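Local coordinates for protein putative acyl-CoA thioester hydrolase HI0827 (Haemophilus influenzae, PDB 1YLI) that hydrolyses acyl-coenzyme A thioesters with broad specificity as a hexamer, its substrates probably including long-chain fatty acyl-CoAs, at residues R10-V15 and C79-C84; K95-V100 and V114-F119; G88-K93 and T120-D125. All coordinates share one frame; numbering follows the deposited sequence.

Contact 1: residues R10-V15 and C79-C84; sequences RQSKGV and CCYGQC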
loop_
_atom_site.group_PDB
_atom_site.type_symbol
_atom_site.label_atom_id
_atom_site.label_comp_id
_atom_site.label_asym_id
_atom_site.label_seq_id
_atom_site.Cartn_x
_atom_site.Cartn_y
_atom_site.Cartn_z
ATOM N N ARG B 10 34.254 -2.657 -10.059
ATOM C CA ARG B 10 33.389 -3.845 -9.965
ATOM C C ARG B 10 32.233 -3.670 -10.942
ATOM O O ARG B 10 31.782 -2.560 -11.146
ATOM C CB ARG B 10 32.814 -4.013 -8.551
ATOM C CG ARG B 10 31.990 -5.257 -8.339
ATOM C CD ARG B 10 31.311 -5.232 -6.980
ATOM N NE ARG B 10 30.504 -6.427 -6.771
ATOM C CZ ARG B 10 30.010 -6.818 -5.595
ATOM N NH1 ARG B 10 30.211 -6.077 -4.504
ATOM N NH2 ARG B 10 29.287 -7.947 -5.519
ATOM N N GLN B 11 31.768 -4.762 -11.540
ATOM C CA GLN B 11 30.634 -4.739 -12.479
ATOM C C GLN B 11 29.599 -5.738 -11.987
ATOM O O GLN B 11 29.959 -6.730 -11.364
ATOM C CB GLN B 11 31.076 -5.119 -13.907
ATOM C CG GLN B 11 32.313 -4.366 -14.447
ATOM C CD GLN B 11 32.837 -4.974 -15.754
ATOM O OE1 GLN B 11 32.131 -5.755 -16.403
ATOM N NE2 GLN B 11 34.075 -4.628 -16.138
ATOM N N SER B 12 28.320 -5.464 -12.242
ATOM C CA SER B 12 27.232 -6.399 -11.877
ATOM C C SER B 12 27.404 -7.759 -12.542
ATOM O O SER B 12 27.873 -7.839 -13.669
ATOM C CB SER B 12 25.874 -5.824 -12.236
ATOM O OG SER B 12 25.859 -5.441 -13.593
ATOM N N LYS B 13 27.073 -8.821 -11.823
ATOM C CA LYS B 13 27.143 -10.167 -12.360
ATOM C C LYS B 13 25.746 -10.760 -12.432
ATOM O O LYS B 13 24.921 -10.545 -11.526
ATOM C CB LYS B 13 28.016 -11.050 -11.463
ATOM C CG LYS B 13 29.504 -10.895 -11.694
ATOM C CD LYS B 13 30.297 -11.887 -10.781
ATOM C CE LYS B 13 31.786 -11.482 -10.577
ATOM N NZ LYS B 13 32.037 -10.486 -9.443
ATOM N N GLY B 14 25.469 -11.520 -13.491
ATOM C CA GLY B 14 24.154 -12.169 -13.621
ATOM C C GLY B 14 23.135 -11.415 -14.470
ATOM O O GLY B 14 23.493 -10.504 -15.231
ATOM N N VAL B 15 21.869 -11.826 -14.350
ATOM C CA VAL B 15 20.779 -11.210 -15.135
ATOM C C VAL B 15 19.986 -10.271 -14.281
ATOM O O VAL B 15 19.807 -10.538 -13.110
ATOM C CB VAL B 15 19.752 -12.239 -15.714
ATOM C CG1 VAL B 15 20.324 -12.848 -16.843
ATOM C CG2 VAL B 15 19.337 -13.295 -14.689
ATOM N N CYS B 79 18.403 -2.154 -8.365
ATOM C CA CYS B 79 18.449 -3.283 -9.272
ATOM C C CYS B 79 18.936 -4.548 -8.560
ATOM O O CYS B 79 19.954 -4.524 -7.847
ATOM C CB CYS B 79 19.430 -3.010 -10.432
ATOM S SG CYS B 79 18.978 -1.607 -11.451
ATOM N N CYS B 80 18.253 -5.660 -8.816
ATOM C CA CYS B 80 18.683 -6.948 -8.276
ATOM C C CYS B 80 19.104 -7.753 -9.478
ATOM O O CYS B 80 18.328 -7.903 -10.408
ATOM C CB CYS B 80 17.540 -7.657 -7.575
ATOM S SG CYS B 80 17.070 -6.851 -6.006
ATOM N N TYR B 81 20.332 -8.250 -9.432
ATOM C CA TYR B 81 20.892 -9.155 -10.435
ATOM C C TYR B 81 21.070 -10.551 -9.852
ATOM O O TYR B 81 21.475 -10.671 -8.726
ATOM C CB TYR B 81 22.253 -8.633 -10.905
ATOM C CG TYR B 81 22.157 -7.429 -11.799
ATOM C CD1 TYR B 81 22.016 -6.152 -11.253
ATOM C CD2 TYR B 81 22.238 -7.558 -13.198
ATOM C CE1 TYR B 81 21.915 -5.022 -12.072
ATOM C CE2 TYR B 81 22.150 -6.420 -14.043
ATOM C CZ TYR B 81 21.965 -5.155 -13.445
ATOM O OH TYR B 81 21.878 -3.993 -14.204
ATOM N N GLY B 82 20.816 -11.602 -10.639
ATOM C CA GLY B 82 20.878 -12.979 -10.140
ATOM C C GLY B 82 21.788 -13.869 -10.977
ATOM O O GLY B 82 21.834 -13.735 -12.208
ATOM N N GLN B 83 22.506 -14.775 -10.312
ATOM C CA GLN B 83 23.243 -15.852 -11.001
ATOM C C GLN B 83 22.921 -17.137 -10.298
ATOM O O GLN B 83 23.038 -17.212 -9.078
ATOM C CB GLN B 83 24.759 -15.701 -10.907
ATOM C CG GLN B 83 25.370 -14.352 -11.162
ATOM C CD GLN B 83 26.688 -14.240 -10.397
ATOM O OE1 GLN B 83 27.669 -14.868 -10.779
ATOM N NE2 GLN B 83 26.693 -13.448 -9.279
ATOM N N CYS B 84 22.526 -18.154 -11.042
ATOM C CA CYS B 84 22.312 -19.450 -10.426
ATOM C C CYS B 84 23.674 -20.133 -10.207
ATOM O O CYS B 84 24.480 -20.260 -11.145
ATOM C CB CYS B 84 21.379 -20.287 -11.280
ATOM S SG CYS B 84 21.238 -21.963 -10.640
HETATM O O HOH W 1 24.261 -11.931 -9.218
#
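Ser-12 sets its CB over the centre of the Tyr-81 ring, 3.9 Å from the centroid and 4° off the ring normal, a CH-pi contact that suits so small a side chain. With chi1 at 53°, its OG also lies above the ring, toward CE2 and CZ. Gly-14 passes so near the strand that its CA is 3.1 Å from Gly-82 O and 3.5 Å from Gln-83 CG; a residue lacking CB fits both this closeness and its positive phi of 96°. Beyond it, Val-15 and Gly-82 form an antiparallel hydrogen-bonded pair, Val-15 N to Gly-82 O and Gly-82 N to Val-15 O each measuring 2.9 Å. At Val-15 the loop gives way to strand 15-21, which docks onto strand 77-87 as one of the chain's two edge strands in the hot dog fold's antiparallel sheet. Lys-13 lays its CB 3.5 Å from Gln-83 NE2, the aliphatic part of the lysine crossing the amide at a slant. Water 1 joins the same residues, 2.8 Å from Lys-13 O and 2.9 Å from Gln-83 NE2. Further out, Trp-99 touches Ser-12, and its ring meets that of Tyr-81 nearly at a right angle.

Contact 2: residues K95-V100 and V114-F119; sequences KVEVWV and VTDAVF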
loop_
_atom_site.group_PDB
_atom_site.type_symbol
_atom_site.label_atom_id
_atom_site.label_comp_id
_atom_site.label_asym_id
_atom_site.label_seq_id
_atom_site.Cartn_x
_atom_site.Cartn_y
_atom_site.Cartn_z
ATOM N N LYS B 95 22.689 -16.408 -6.339
ATOM C CA LYS B 95 23.347 -15.208 -5.797
ATOM C C LYS B 95 22.708 -13.928 -6.346
ATOM O O LYS B 95 22.590 -13.770 -7.545
ATOM C CB LYS B 95 24.853 -15.244 -6.042
ATOM C CG LYS B 95 25.593 -14.136 -5.369
ATOM C CD LYS B 95 27.080 -14.372 -5.348
ATOM C CE LYS B 95 27.780 -13.329 -4.459
ATOM N NZ LYS B 95 29.272 -13.503 -4.601
ATOM N N VAL B 96 22.299 -13.027 -5.445
ATOM C CA VAL B 96 21.638 -11.782 -5.790
ATOM C C VAL B 96 22.552 -10.655 -5.361
ATOM O O VAL B 96 23.027 -10.635 -4.208
ATOM C CB VAL B 96 20.271 -11.603 -5.081
ATOM C CG1 VAL B 96 19.568 -10.244 -5.542
ATOM C CG2 VAL B 96 19.343 -12.834 -5.343
ATOM N N GLU B 97 22.856 -9.778 -6.318
ATOM C CA GLU B 97 23.618 -8.548 -6.063
ATOM C C GLU B 97 22.619 -7.426 -6.173
ATOM O O GLU B 97 21.777 -7.446 -7.084
ATOM C CB GLU B 97 24.686 -8.343 -7.145
ATOM C CG GLU B 97 25.910 -9.219 -7.032
ATOM C CD GLU B 97 26.975 -8.898 -8.076
ATOM O OE1 GLU B 97 26.681 -8.181 -9.079
ATOM O OE2 GLU B 97 28.112 -9.377 -7.892
ATOM N N VAL B 98 22.702 -6.458 -5.260
ATOM C CA VAL B 98 21.854 -5.263 -5.302
ATOM C C VAL B 98 22.701 -4.096 -5.725
ATOM O O VAL B 98 23.716 -3.791 -5.089
ATOM C CB VAL B 98 21.174 -4.996 -3.954
ATOM C CG1 VAL B 98 20.248 -3.714 -4.002
ATOM C CG2 VAL B 98 20.327 -6.171 -3.619
ATOM N N TRP B 99 22.329 -3.479 -6.842
ATOM C CA TRP B 99 22.987 -2.310 -7.355
ATOM C C TRP B 99 22.042 -1.108 -7.311
ATOM O O TRP B 99 20.810 -1.253 -7.518
ATOM C CB TRP B 99 23.424 -2.550 -8.799
ATOM C CG TRP B 99 24.604 -3.479 -8.849
ATOM C CD1 TRP B 99 24.586 -4.839 -8.787
ATOM C CD2 TRP B 99 25.972 -3.091 -8.958
ATOM N NE1 TRP B 99 25.876 -5.327 -8.895
ATOM C CE2 TRP B 99 26.741 -4.265 -8.953
ATOM C CE3 TRP B 99 26.624 -1.847 -9.042
ATOM C CZ2 TRP B 99 28.122 -4.246 -9.054
ATOM C CZ3 TRP B 99 27.998 -1.824 -9.133
ATOM C CH2 TRP B 99 28.733 -3.013 -9.154
ATOM N N VAL B 100 22.622 0.075 -7.084
ATOM C CA VAL B 100 21.866 1.317 -6.997
ATOM C C VAL B 100 22.381 2.303 -8.027
ATOM O O VAL B 100 23.606 2.414 -8.234
ATOM C CB VAL B 100 21.996 1.918 -5.566
ATOM C CG1 VAL B 100 21.207 3.217 -5.428
ATOM C CG2 VAL B 100 21.452 0.919 -4.562
ATOM N N VAL B 114 25.274 -2.203 -3.074
ATOM C CA VAL B 114 24.861 -2.113 -1.674
ATOM C C VAL B 114 25.139 -3.391 -0.909
ATOM O O VAL B 114 25.727 -3.363 0.186
ATOM C CB VAL B 114 23.350 -1.807 -1.603
ATOM C CG1 VAL B 114 22.799 -1.908 -0.195
ATOM C CG2 VAL B 114 23.166 -0.421 -2.105
ATOM N N THR B 115 24.726 -4.509 -1.506
ATOM C CA THR B 115 24.898 -5.803 -0.859
ATOM C C THR B 115 24.838 -6.931 -1.878
ATOM O O THR B 115 24.514 -6.704 -3.031
ATOM C CB THR B 115 23.829 -6.022 0.240
ATOM O OG1 THR B 115 24.258 -7.105 1.083
ATOM C CG2 THR B 115 22.422 -6.288 -0.325
ATOM N N ASP B 116 25.167 -8.132 -1.441
ATOM C CA ASP B 116 24.833 -9.359 -2.183
ATOM C C ASP B 116 24.678 -10.521 -1.211
ATOM O O ASP B 116 25.185 -10.465 -0.072
ATOM C CB ASP B 116 25.872 -9.704 -3.298
ATOM C CG ASP B 116 27.310 -9.874 -2.782
ATOM O OD1 ASP B 116 27.572 -10.791 -1.989
ATOM O OD2 ASP B 116 28.220 -9.141 -3.226
ATOM N N ALA B 117 24.009 -11.578 -1.660
ATOM C CA ALA B 117 23.865 -12.766 -0.815
ATOM C C ALA B 117 23.283 -13.895 -1.620
ATOM O O ALA B 117 22.514 -13.692 -2.557
ATOM C CB ALA B 117 22.948 -12.467 0.424
ATOM N N VAL B 118 23.628 -15.091 -1.210
ATOM C CA VAL B 118 23.086 -16.291 -1.827
ATOM C C VAL B 118 21.826 -16.731 -1.110
ATOM O O VAL B 118 21.823 -16.991 0.120
ATOM C CB VAL B 118 24.142 -17.422 -1.845
ATOM C CG1 VAL B 118 23.567 -18.728 -2.405
ATOM C CG2 VAL B 118 25.321 -16.988 -2.721
ATOM N N PHE B 119 20.782 -16.883 -1.908
ATOM C CA PHE B 119 19.534 -17.437 -1.449
ATOM C C PHE B 119 19.425 -18.891 -1.871
ATOM O O PHE B 119 19.760 -19.227 -3.014
ATOM C CB PHE B 119 18.367 -16.641 -2.050
ATOM C CG PHE B 119 18.150 -15.304 -1.398
ATOM C CD1 PHE B 119 18.999 -14.233 -1.672
ATOM C CD2 PHE B 119 17.116 -15.115 -0.514
ATOM C CE1 PHE B 119 18.818 -12.995 -1.049
ATOM C CE2 PHE B 119 16.926 -13.893 0.086
ATOM C CZ PHE B 119 17.787 -12.823 -0.184
HETATM O O HOH W 2 30.611 -11.235 -3.466
#
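The Phe-119 ring meets Val-96 obliquely, its CD1 3.9 Å from Val-96 CG2, across the antiparallel hairpin of strands 91-101 and 111-123 in the hot dog sheet. On the other side of the sheet lie two carboxylates and the Trp-99 indole. The carboxylates of Glu-97 and Asp-116 lie side by side, point the same way and have planes 31° apart. Arg-10 makes salt bridges to both through NH2, which probably offsets the repulsion between two acids so close together. Trp-99 steadies the glutamate further: OE1 sits in the indole plane at the ring edge, 3.0 Å from NE1, on a nearly straight bond (177°) that reaches OE1 from above the carboxylate plane. OE1 also receives Lys-13 N.

The backbone is paired by reciprocal bonds between Val-96 and Ala-117, with Val-98 N giving a further bond to Thr-115 O at 2.9 Å. Val-96, Val-98, Thr-115 and Ala-117 share one face; Val-98, Thr-115 and Phe-119 are buried there against Met-42 of the central helix 35-54. Thr-115 turns CG2 toward Val-98 CG2, and its OG1 is satisfied by Asn-67 O. At one end Val-114, which touches coenzyme A, has its CG2 3.3 Å from Val-100 CG2, closer than normal van der Waals contact, so the exact spacing is doubtful. Lys-95 runs out extended on the acidic face, crossing Val-118 at about a right angle with CB 3.8 Å from Val-118 CG2. Asp-116 holds CG between its backbone N and carbonyl carbon (chi1 58°), which places OD1 3.5 Å from Lys-95 CE. The ammonium stops short of a salt bridge; instead water 2 lies 2.9 Å from Lys-95 NZ and donates to Asp-116 OD2 at 3.2 Å.

Contact 3: residues G88-K93 and T120-D125; sequences GRSSIK and TFVAVD. With COA (coenzyme A), chain H.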
loop_
_atom_site.group_PDB
_atom_site.type_symbol
_atom_site.label_atom_id
_atom_site.label_comp_id
_atom_site.label_asym_id
_atom_site.label_seq_id
_atom_site.Cartn_x
_atom_site.Cartn_y
_atom_site.Cartn_z
ATOM N N GLY B 88 20.351 -28.586 -7.422
ATOM C CA GLY B 88 20.401 -29.937 -6.879
ATOM C C GLY B 88 19.187 -30.712 -7.370
ATOM O O GLY B 88 18.751 -30.521 -8.500
ATOM N N ARG B 89 18.616 -31.564 -6.524
ATOM C CA ARG B 89 17.418 -32.331 -6.903
ATOM C C ARG B 89 16.212 -31.407 -6.917
ATOM O O ARG B 89 15.509 -31.293 -7.920
ATOM C CB ARG B 89 17.170 -33.496 -5.931
ATOM C CG ARG B 89 16.196 -34.539 -6.510
ATOM C CD ARG B 89 15.724 -35.603 -5.491
ATOM N NE ARG B 89 15.360 -34.993 -4.205
ATOM C CZ ARG B 89 14.204 -34.383 -3.921
ATOM N NH1 ARG B 89 13.233 -34.262 -4.834
ATOM N NH2 ARG B 89 14.024 -33.882 -2.702
ATOM N N SER B 90 15.975 -30.763 -5.776
ATOM C CA SER B 90 14.899 -29.782 -5.665
ATOM C C SER B 90 15.387 -28.397 -5.250
ATOM O O SER B 90 14.608 -27.464 -5.224
ATOM C CB SER B 90 13.832 -30.272 -4.695
ATOM O OG SER B 90 14.315 -30.305 -3.368
ATOM N N SER B 91 16.662 -28.270 -4.909
ATOM C CA SER B 91 17.173 -26.988 -4.428
ATOM C C SER B 91 17.874 -26.191 -5.541
ATOM O O SER B 91 18.439 -26.760 -6.486
ATOM C CB SER B 91 18.116 -27.195 -3.240
ATOM O OG SER B 91 19.354 -27.688 -3.727
ATOM N N ILE B 92 17.870 -24.876 -5.389
ATOM C CA ILE B 92 18.490 -23.959 -6.342
ATOM C C ILE B 92 19.133 -22.811 -5.577
ATOM O O ILE B 92 18.482 -22.153 -4.772
ATOM C CB ILE B 92 17.463 -23.313 -7.315
ATOM C CG1 ILE B 92 16.610 -24.362 -8.000
ATOM C CG2 ILE B 92 18.175 -22.509 -8.405
ATOM C CD1 ILE B 92 15.616 -23.751 -9.001
ATOM N N LYS B 93 20.413 -22.587 -5.821
ATOM C CA LYS B 93 21.103 -21.507 -5.132
ATOM C C LYS B 93 21.232 -20.352 -6.107
ATOM O O LYS B 93 21.744 -20.544 -7.226
ATOM C CB LYS B 93 22.462 -21.978 -4.620
ATOM C CG LYS B 93 22.335 -22.844 -3.388
ATOM C CD LYS B 93 23.676 -23.225 -2.844
ATOM C CE LYS B 93 23.560 -24.099 -1.614
ATOM N NZ LYS B 93 22.969 -23.325 -0.479
ATOM N N THR B 120 18.945 -19.743 -0.955
ATOM C CA THR B 120 18.600 -21.109 -1.302
ATOM C C THR B 120 17.095 -21.285 -1.372
ATOM O O THR B 120 16.384 -21.056 -0.374
ATOM C CB THR B 120 19.173 -22.116 -0.321
ATOM O OG1 THR B 120 20.571 -21.861 -0.211
ATOM C CG2 THR B 120 18.976 -23.545 -0.860
ATOM N N PHE B 121 16.623 -21.668 -2.559
ATOM C CA PHE B 121 15.212 -21.911 -2.789
ATOM C C PHE B 121 14.999 -23.398 -3.013
ATOM O O PHE B 121 15.925 -24.121 -3.412
ATOM C CB PHE B 121 14.719 -21.185 -4.030
ATOM C CG PHE B 121 14.897 -19.698 -3.995
ATOM C CD1 PHE B 121 13.931 -18.883 -3.403
ATOM C CD2 PHE B 121 15.998 -19.095 -4.602
ATOM C CE1 PHE B 121 14.082 -17.514 -3.397
ATOM C CE2 PHE B 121 16.151 -17.706 -4.603
ATOM C CZ PHE B 121 15.194 -16.920 -3.983
ATOM N N VAL B 122 13.774 -23.861 -2.757
ATOM C CA VAL B 122 13.417 -25.267 -2.942
ATOM C C VAL B 122 12.156 -25.315 -3.803
ATOM O O VAL B 122 11.195 -24.590 -3.540
ATOM C CB VAL B 122 13.174 -25.999 -1.602
ATOM C CG1 VAL B 122 12.651 -27.426 -1.848
ATOM C CG2 VAL B 122 14.458 -26.100 -0.782
ATOM N N ALA B 123 12.177 -26.163 -4.828
ATOM C CA ALA B 123 11.034 -26.380 -5.687
ATOM C C ALA B 123 10.029 -27.216 -4.907
ATOM O O ALA B 123 10.384 -28.280 -4.381
ATOM C CB ALA B 123 11.482 -27.101 -7.004
ATOM N N VAL B 124 8.791 -26.730 -4.799
ATOM C CA VAL B 124 7.759 -27.419 -4.016
ATOM C C VAL B 124 6.518 -27.652 -4.841
ATOM O O VAL B 124 6.334 -26.998 -5.861
ATOM C CB VAL B 124 7.359 -26.643 -2.748
ATOM C CG1 VAL B 124 8.460 -26.741 -1.693
ATOM C CG2 VAL B 124 7.014 -25.190 -3.061
ATOM N N ASP B 125 5.671 -28.583 -4.411
ATOM C CA ASP B 125 4.372 -28.763 -5.051
ATOM C C ASP B 125 3.314 -27.837 -4.417
ATOM O O ASP B 125 3.661 -26.812 -3.846
ATOM C CB ASP B 125 3.949 -30.238 -5.084
ATOM C CG ASP B 125 3.810 -30.865 -3.693
ATOM O OD1 ASP B 125 3.632 -30.148 -2.664
ATOM O OD2 ASP B 125 3.851 -32.119 -3.645
HETATM N N1A COA H . 19.989 -24.759 4.134
HETATM C C2A COA H . 20.344 -24.988 2.818
HETATM N N3A COA H . 19.677 -25.980 2.112
HETATM C C4A COA H . 18.666 -26.698 2.699
HETATM C C5A COA H . 18.311 -26.464 4.022
HETATM C C6A COA H . 18.974 -25.485 4.736
HETATM N N6A COA H . 18.482 -25.133 5.924
HETATM N N7A COA H . 17.298 -27.293 4.366
HETATM C C8A COA H . 17.015 -28.066 3.294
HETATM N N9A COA H . 17.847 -27.713 2.260
HETATM C C1B COA H . 17.869 -28.336 0.944
HETATM C C2B COA H . 18.165 -29.834 1.016
HETATM O O2B COA H . 19.540 -30.123 1.011
HETATM C C3B COA H . 17.425 -30.390 -0.191
HETATM O O3B COA H . 18.282 -30.308 -1.303
HETATM P P3B COA H . 18.252 -31.164 -2.658
HETATM O O7A COA H . 19.168 -32.316 -2.431
HETATM O O8A COA H . 18.812 -30.303 -3.753
HETATM O O9A COA H . 16.872 -31.627 -3.062
HETATM C C4B COA H . 16.253 -29.421 -0.340
HETATM O O4B COA H . 16.558 -28.272 0.448
HETATM C C5B COA H . 14.938 -30.047 0.127
HETATM O O5B COA H . 15.130 -30.577 1.428
HETATM P P1A COA H . 14.268 -31.814 1.958
HETATM O O1A COA H . 15.034 -32.484 3.083
HETATM O O2A COA H . 13.950 -32.786 0.849
HETATM O O3A COA H . 12.891 -31.192 2.524
HETATM P P2A COA H . 12.846 -30.531 3.994
HETATM O O4A COA H . 14.269 -30.232 4.426
HETATM O O5A COA H . 12.132 -31.399 4.985
HETATM O O6A COA H . 12.055 -29.161 3.782
HETATM C CBP COA H . 10.981 -27.436 2.675
HETATM C CCP COA H . 12.202 -28.338 2.647
HETATM C CDP COA H . 11.159 -26.350 1.639
HETATM C CEP COA H . 9.777 -28.268 2.243
HETATM C CAP COA H . 10.781 -26.850 4.103
HETATM O OAP COA H . 11.976 -26.549 4.812
HETATM C C9P COA H . 9.781 -25.719 4.223
HETATM O O9P COA H . 8.484 -25.880 3.714
HETATM N N8P COA H . 10.159 -24.600 4.822
HETATM C C7P COA H . 9.362 -23.383 4.721
HETATM C C6P COA H . 9.812 -22.552 3.539
HETATM C C5P COA H . 9.078 -21.237 3.494
HETATM O O5P COA H . 7.838 -21.202 3.418
HETATM N N4P COA H . 9.870 -20.151 3.528
HETATM C C3P COA H . 9.432 -18.777 3.376
HETATM C C2P COA H . 8.663 -18.209 4.573
HETATM S S1P COA H . 8.775 -19.205 6.076
#
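Ser-90 is used twice over: its O takes a straight bond from Ala-123 N, 2.8 Å away, while its N and OG both hold a phosphate oxygen of coenzyme A. That oxygen, O9A of the 3'-phosphate, lies 2.9 Å from Ser-90 OG. Ser-91 grips the neighbouring O8A, with its OG at 2.7 Å and its N also bonded; Arg-89 N adds a weak bond to the same oxygen. Both serines carry OG between the backbone N and the carbonyl carbon (chi1 68° and 75°), which lets hydroxyl and amide of one residue converge on one oxygen. Gly-88 CA comes 3.5 Å from O8A, a spot where a CB would collide with the phosphate.

The site lies where strand 91-101 starts and strand 111-123 runs out, at the end of a hot dog hairpin. Ile-92 and Phe-121 form a hydrogen-bonded pair, Ile-92 N meeting Phe-121 O at 2.9 Å, and turn their apolar side chains to the face covered by helix 35-54. On the opposite face Val-122 lays CG2 3.3 Å from the ribose O4B, and Thr-120 turns CG2 toward the adenine. Lys-93 runs alongside Thr-120 and bends at its last torsion (chi4 -67°), bringing NZ within 2.8 Å of Thr-120 OG1, a hydrogen bond it donates. The Arg-89 guanidinium, held by Thr-132, has the pyrophosphate oxygen O2A in its plane at the edge, 3.7 Å from NH2, beyond hydrogen-bonding distance.

How the contacts relate
All three contacts lie in one antiparallel sheet, whose strand order is 15-21, 77-87, 91-101, 111-123, 58-67. Contact 1 joins the first two strands, and contacts 2 and 3 are spaced along the hairpin 91-101/111-123, their centres about 19 Å apart. Along the chain, contact 1 closes before the others open, and contact 2 is nested within the loop closed by contact 3. Contacts 1 and 2, with centres about 8 Å apart, meet where strands 77-87 and 91-101 run as neighbours, with a probable hydrogen bond from Cys-79 N to Trp-99 O. Because contacts 2 and 3 lie far apart along it, the hairpin reaches two coenzyme A pockets: contact 3 holds the 3'-phosphate of one coenzyme A, while Val-114 of contact 2 lines the other.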